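Local coordinates for putative aldolase (Bacteroides vulgatus ATCC 8482, PDB 3DXI), which is a putative aldolase of undefined function whose N-terminal domain folds as an eight-stranded parallel beta/alpha barrel of the TIM-barrel, HMGL-like kind, at residues Tyr59-Val62 and Ser63-Lys66; Lys83-Thr86 and Pro87-Asn91. All coordinates share one frame; numbering follows the deposited sequence.

Contact 1 (Tyr59-Val62 and Ser63-Lys66); sequences YTPV and SVLK
Thr60 and Leu65 meet methyl to methyl where the chain turns into a helix: CG2 of Thr60 presses on CD2 of Leu65 at 3.4 Å, tighter than usual for two carbons, and the two side chains cross at about a right angle. One residue on, the Pro61 ring lies beside Val64, its CG 3.5 Å from Val64 CG2. Val62 and Lys66 touch through aliphatic carbons, one helical turn apart. The lysine chain is extended beyond CG, which carries its CE to 3.6 Å from Val62 CG1.

The backbone beneath fixes these pairings. Pro61 holds the N-cap position, and its carbonyl O takes the amide of Leu65 at 3.1 Å from N to O, fairly straight at the hydrogen (164°); the amide of Val64 adds a weak bond to the same oxygen. The next rung runs from Lys66 N to Val62 O, 2.9 Å. Thr60 gets its methyl to Leu65 because CG2 stands anti to the backbone N (chi1 -44°, measured to OG1), which leaves OG1 beside that N, hydrogen-bonded to the carbonyl O of Tyr45. Arg46 NH1 binds Thr60 O, so side chain and backbone of this residue are tied to the end of strand 40-45 and the residue after it.

Thr60 has positive phi (37°), and with it the chain breaks out of helix 56-59 and swings into helix 62-71, which lies between strands 40-45 and 75-81 of the beta/alpha barrel. Val64 leans back on Lys56 and Phe57 of the preceding helix, while Val62 and Leu65 rest on the loop containing Pro96, Ile97 and Leu100.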
ATOM      1  N   TYR A  59     -16.327  -5.104 -25.957  1.00 11.48           N
ATOM      2  CA  TYR A  59     -16.401  -4.990 -27.416  1.00 11.71           C
ATOM      3  C   TYR A  59     -16.133  -3.561 -27.893  1.00 11.01           C
ATOM      4  O   TYR A  59     -15.751  -3.352 -29.046  1.00 13.71           O
ATOM      5  CB  TYR A  59     -17.788  -5.415 -27.915  1.00 11.53           C
ATOM      6  CG  TYR A  59     -18.084  -6.888 -27.759  1.00 12.24           C
ATOM      7  CD1 TYR A  59     -17.462  -7.832 -28.574  1.00 10.86           C
ATOM      8  CD2 TYR A  59     -18.972  -7.342 -26.781  1.00 13.47           C
ATOM      9  CE1 TYR A  59     -17.710  -9.185 -28.421  1.00 13.31           C
ATOM     10  CE2 TYR A  59     -19.226  -8.702 -26.619  1.00 12.64           C
ATOM     11  CZ  TYR A  59     -18.591  -9.612 -27.442  1.00 12.27           C
ATOM     12  OH  TYR A  59     -18.839 -10.952 -27.295  1.00 13.89           O
ATOM     13  N   THR A  60     -16.346  -2.590 -27.007  1.00 11.59           N
ATOM     14  CA  THR A  60     -16.146  -1.171 -27.305  1.00 11.22           C
ATOM     15  C   THR A  60     -16.561  -0.820 -28.742  1.00 12.61           C
ATOM     16  O   THR A  60     -15.728  -0.523 -29.600  1.00 10.66           O
ATOM     17  CB  THR A  60     -14.675  -0.760 -27.069  1.00 11.70           C
ATOM     18  OG1 THR A  60     -14.214  -1.333 -25.838  1.00 11.88           O
ATOM     19  CG2 THR A  60     -14.554   0.768 -26.955  1.00 10.84           C
ATOM     20  N   PRO A  61     -17.874  -0.844 -29.016  1.00 13.75           N
ATOM     21  CA  PRO A  61     -18.407  -0.537 -30.346  1.00 13.75           C
ATOM     22  C   PRO A  61     -18.077   0.865 -30.858  1.00 13.83           C
ATOM     23  O   PRO A  61     -17.798   1.778 -30.081  1.00 13.60           O
ATOM     24  CB  PRO A  61     -19.913  -0.749 -30.167  1.00 14.43           C
ATOM     25  CG  PRO A  61     -20.131  -0.389 -28.742  1.00 13.65           C
ATOM     26  CD  PRO A  61     -18.968  -1.066 -28.056  1.00 13.66           C
ATOM     27  N   VAL A  62     -18.117   1.022 -32.178  1.00 12.52           N
ATOM     28  CA  VAL A  62     -17.844   2.298 -32.827  1.00 13.42           C
ATOM     29  C   VAL A  62     -18.719   3.430 -32.289  1.00 13.60           C
ATOM     30  O   VAL A  62     -18.227   4.522 -32.021  1.00 13.22           O
ATOM     31  CB  VAL A  62     -18.057   2.185 -34.356  1.00 14.17           C
ATOM     32  CG1 VAL A  62     -17.985   3.564 -35.007  1.00 13.69           C
ATOM     33  CG2 VAL A  62     -17.007   1.261 -34.950  1.00 13.39           C
ATOM     34  N   SER A  63     -20.016   3.169 -32.134  1.00 14.69           N
ATOM     35  CA  SER A  63     -20.931   4.186 -31.636  1.00 14.61           C
ATOM     36  C   SER A  63     -20.416   4.793 -30.333  1.00 14.53           C
ATOM     37  O   SER A  63     -20.455   6.009 -30.153  1.00 15.33           O
ATOM     38  CB  SER A  63     -22.333   3.598 -31.430  1.00 15.37           C
ATOM     39  OG  SER A  63     -22.320   2.504 -30.523  1.00 17.65           O
ATOM     40  N   VAL A  64     -19.923   3.952 -29.430  1.00 13.45           N
ATOM     41  CA  VAL A  64     -19.400   4.436 -28.159  1.00 12.44           C
ATOM     42  C   VAL A  64     -18.113   5.240 -28.356  1.00 10.65           C
ATOM     43  O   VAL A  64     -17.942   6.310 -27.773  1.00 12.89           O
ATOM     44  CB  VAL A  64     -19.121   3.266 -27.186  1.00 12.90           C
ATOM     45  CG1 VAL A  64     -18.432   3.781 -25.923  1.00 15.15           C
ATOM     46  CG2 VAL A  64     -20.429   2.574 -26.824  1.00 14.45           C
ATOM     47  N   LEU A  65     -17.217   4.729 -29.191  1.00 10.85           N
ATOM     48  CA  LEU A  65     -15.955   5.409 -29.447  1.00 10.75           C
ATOM     49  C   LEU A  65     -16.123   6.796 -30.076  1.00 11.14           C
ATOM     50  O   LEU A  65     -15.346   7.705 -29.786  1.00 11.66           O
ATOM     51  CB  LEU A  65     -15.048   4.524 -30.318  1.00  9.62           C
ATOM     52  CG  LEU A  65     -14.523   3.271 -29.599  1.00 12.57           C
ATOM     53  CD1 LEU A  65     -13.817   2.360 -30.574  1.00  8.50           C
ATOM     54  CD2 LEU A  65     -13.581   3.684 -28.470  1.00 11.58           C
ATOM     55  N   LYS A  66     -17.131   6.966 -30.928  1.00 10.91           N
ATOM     56  CA  LYS A  66     -17.367   8.264 -31.555  1.00 12.35           C
ATOM     57  C   LYS A  66     -17.737   9.298 -30.496  1.00 12.55           C
ATOM     58  O   LYS A  66     -17.317  10.454 -30.569  1.00 12.18           O
ATOM     59  CB  LYS A  66     -18.498   8.177 -32.580  1.00 13.68           C
ATOM     60  CG  LYS A  66     -18.124   7.493 -33.874  1.00 17.89           C
ATOM     61  CD  LYS A  66     -19.313   7.479 -34.825  1.00 22.81           C
ATOM     62  CE  LYS A  66     -18.941   6.862 -36.162  1.00 25.30           C
ATOM     63  NZ  LYS A  66     -20.103   6.867 -37.091  1.00 29.70           N
TER

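Contact 2 (Lys83-Thr86 and Pro87-Asn91); sequences KNTT and PEDLN
With chi1 at 62°, the Thr86 hydroxyl sits between its own backbone N and carbonyl carbon, and Asp89 swings its carboxylate back along the chain with CG beside the backbone N (chi1 -60°). Together these rotations bring Thr86 OG1 to 2.7 Å from Asp89 OD2, the hydroxyl donating from above the carboxylate plane. The amide of Thr86 reaches the same oxygen from the same face but much nearer the plane, 23° out of it and on the anti side, with 2.8 Å from Thr86 N to Asp89 OD2. In return, Asp89 N gives its hydrogen to Thr86 O at 2.8 Å.

Asp89 OD2 taking the Thr86 amide is the side-chain-to-amide half of a capping box; in place of the other half stands the turn-type backbone bond from Asp89 N to Thr86 O. It forms where the loop after strand 75-81 of the barrel runs into helix 90-94. Pro87 follows Thr86 directly, its CD a tight 3.5 Å from Thr86 CB. Lys48 NZ makes a salt bridge to Asp89 OD2, so that one oxygen serves two hydrogen bonds and a cation; the added positive charge probably helps to keep the carboxylate ionised.

The methyl of Thr85 meets Leu90, CG2 lying 3.9 Å from Leu90 CD2, the two side chains crossing nearly at right angles, while the Thr85 hydroxyl is bonded to Asn81 O. Thr85 and Leu90 both pack on Leu119 of helix 113-124; Leu90 also touches Ala122, and Pro87 rests on Val118.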
ATOM      1  N   LYS A  83      -3.441 -13.835 -27.616  1.00 13.23           N
ATOM      2  CA  LYS A  83      -3.796 -15.248 -27.737  1.00 14.70           C
ATOM      3  C   LYS A  83      -5.127 -15.488 -28.453  1.00 15.25           C
ATOM      4  O   LYS A  83      -5.413 -16.608 -28.874  1.00 15.51           O
ATOM      5  CB  LYS A  83      -3.850 -15.901 -26.353  1.00 15.83           C
ATOM      6  CG  LYS A  83      -4.966 -15.383 -25.464  1.00 18.12           C
ATOM      7  CD  LYS A  83      -4.980 -16.113 -24.132  1.00 21.43           C
ATOM      8  CE  LYS A  83      -6.154 -15.671 -23.273  1.00 23.03           C
ATOM      9  NZ  LYS A  83      -6.154 -16.356 -21.952  1.00 24.65           N
ATOM     10  N   ASN A  84      -5.939 -14.444 -28.587  1.00 15.18           N
ATOM     11  CA  ASN A  84      -7.237 -14.568 -29.249  1.00 15.30           C
ATOM     12  C   ASN A  84      -7.286 -13.839 -30.577  1.00 15.25           C
ATOM     13  O   ASN A  84      -8.338 -13.766 -31.201  1.00 14.83           O
ATOM     14  CB  ASN A  84      -8.355 -13.992 -28.373  1.00 15.60           C
ATOM     15  CG  ASN A  84      -8.532 -14.742 -27.080  1.00 17.49           C
ATOM     16  OD1 ASN A  84      -8.470 -15.967 -27.053  1.00 18.68           O
ATOM     17  ND2 ASN A  84      -8.775 -14.009 -25.992  1.00 18.55           N
ATOM     18  N   THR A  85      -6.158 -13.302 -31.019  1.00 16.65           N
ATOM     19  CA  THR A  85      -6.152 -12.538 -32.257  1.00 16.13           C
ATOM     20  C   THR A  85      -5.112 -12.964 -33.288  1.00 16.39           C
ATOM     21  O   THR A  85      -3.927 -13.100 -32.980  1.00 15.59           O
ATOM     22  CB  THR A  85      -5.944 -11.041 -31.944  1.00 15.58           C
ATOM     23  OG1 THR A  85      -6.922 -10.613 -30.992  1.00 15.08           O
ATOM     24  CG2 THR A  85      -6.067 -10.204 -33.197  1.00 16.77           C
ATOM     25  N   THR A  86      -5.572 -13.166 -34.516  1.00 15.32           N
ATOM     26  CA  THR A  86      -4.690 -13.535 -35.615  1.00 15.29           C
ATOM     27  C   THR A  86      -4.640 -12.334 -36.552  1.00 14.50           C
ATOM     28  O   THR A  86      -5.525 -11.480 -36.525  1.00 12.92           O
ATOM     29  CB  THR A  86      -5.226 -14.740 -36.417  1.00 15.17           C
ATOM     30  OG1 THR A  86      -6.481 -14.389 -37.009  1.00 15.76           O
ATOM     31  CG2 THR A  86      -5.419 -15.951 -35.520  1.00 16.91           C
ATOM     32  N   PRO A  87      -3.595 -12.242 -37.385  1.00 15.01           N
ATOM     33  CA  PRO A  87      -3.531 -11.096 -38.298  1.00 15.43           C
ATOM     34  C   PRO A  87      -4.806 -10.986 -39.143  1.00 15.14           C
ATOM     35  O   PRO A  87      -5.234  -9.892 -39.507  1.00 15.11           O
ATOM     36  CB  PRO A  87      -2.281 -11.392 -39.125  1.00 14.33           C
ATOM     37  CG  PRO A  87      -1.381 -12.078 -38.098  1.00 13.56           C
ATOM     38  CD  PRO A  87      -2.346 -13.032 -37.427  1.00 14.01           C
ATOM     39  N   GLU A  88      -5.421 -12.129 -39.426  1.00 16.73           N
ATOM     40  CA  GLU A  88      -6.647 -12.171 -40.214  1.00 18.91           C
ATOM     41  C   GLU A  88      -7.846 -11.531 -39.498  1.00 19.60           C
ATOM     42  O   GLU A  88      -8.822 -11.151 -40.144  1.00 20.51           O
ATOM     43  CB  GLU A  88      -6.987 -13.623 -40.578  1.00 21.62           C
ATOM     44  CG  GLU A  88      -5.996 -14.299 -41.536  1.00 24.27           C
ATOM     45  CD  GLU A  88      -4.590 -14.443 -40.966  1.00 26.41           C
ATOM     46  OE1 GLU A  88      -4.440 -15.021 -39.866  1.00 29.31           O
ATOM     47  OE2 GLU A  88      -3.630 -13.983 -41.625  1.00 26.14           O
ATOM     48  N   ASP A  89      -7.776 -11.410 -38.174  1.00 18.96           N
ATOM     49  CA  ASP A  89      -8.877 -10.817 -37.399  1.00 18.47           C
ATOM     50  C   ASP A  89      -8.821  -9.294 -37.307  1.00 17.77           C
ATOM     51  O   ASP A  89      -9.817  -8.651 -36.967  1.00 17.05           O
ATOM     52  CB  ASP A  89      -8.898 -11.365 -35.967  1.00 18.23           C
ATOM     53  CG  ASP A  89      -9.084 -12.863 -35.911  1.00 19.64           C
ATOM     54  OD1 ASP A  89     -10.013 -13.374 -36.567  1.00 20.00           O
ATOM     55  OD2 ASP A  89      -8.305 -13.531 -35.195  1.00 21.57           O
ATOM     56  N   LEU A  90      -7.661  -8.719 -37.606  1.00 16.58           N
ATOM     57  CA  LEU A  90      -7.479  -7.276 -37.507  1.00 16.96           C
ATOM     58  C   LEU A  90      -8.450  -6.406 -38.296  1.00 18.72           C
ATOM     59  O   LEU A  90      -8.827  -5.328 -37.829  1.00 18.45           O
ATOM     60  CB  LEU A  90      -6.038  -6.908 -37.871  1.00 14.93           C
ATOM     61  CG  LEU A  90      -4.980  -7.540 -36.960  1.00 13.79           C
ATOM     62  CD1 LEU A  90      -3.593  -7.064 -37.371  1.00 13.45           C
ATOM     63  CD2 LEU A  90      -5.268  -7.168 -35.513  1.00 13.13           C
ATOM     64  N   ASN A  91      -8.865  -6.857 -39.477  1.00 20.72           N
ATOM     65  CA  ASN A  91      -9.792  -6.061 -40.282  1.00 22.35           C
ATOM     66  C   ASN A  91     -11.096  -5.732 -39.559  1.00 23.06           C
ATOM     67  O   ASN A  91     -11.474  -4.564 -39.448  1.00 22.06           O
ATOM     68  CB  ASN A  91     -10.113  -6.762 -41.606  1.00 25.02           C
ATOM     69  CG  ASN A  91      -9.047  -6.528 -42.662  1.00 28.48           C
ATOM     70  OD1 ASN A  91      -8.705  -5.383 -42.978  1.00 28.68           O
ATOM     71  ND2 ASN A  91      -8.518  -7.614 -43.217  1.00 30.96           N
TER

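The two contacts follow one another along the chain, their centres 19 Å apart and their nearest atoms about 9 Å apart, with no touch between them. Strand 75-81 of the barrel separates them: helix 62-71, which contact 1 starts, leads into it, and contact 2 begins the helix that comes after it. Each centre lies about 20 Å from that of the chain, in the outer layer. Both are also tied to the region just after strand 40-45, contact 1 through Arg46 and contact 2 through Lys48. Both helix starts use backbone bonds; contact 2 adds the Asp89 carboxylate, which takes the Thr86 amide and hydroxyl.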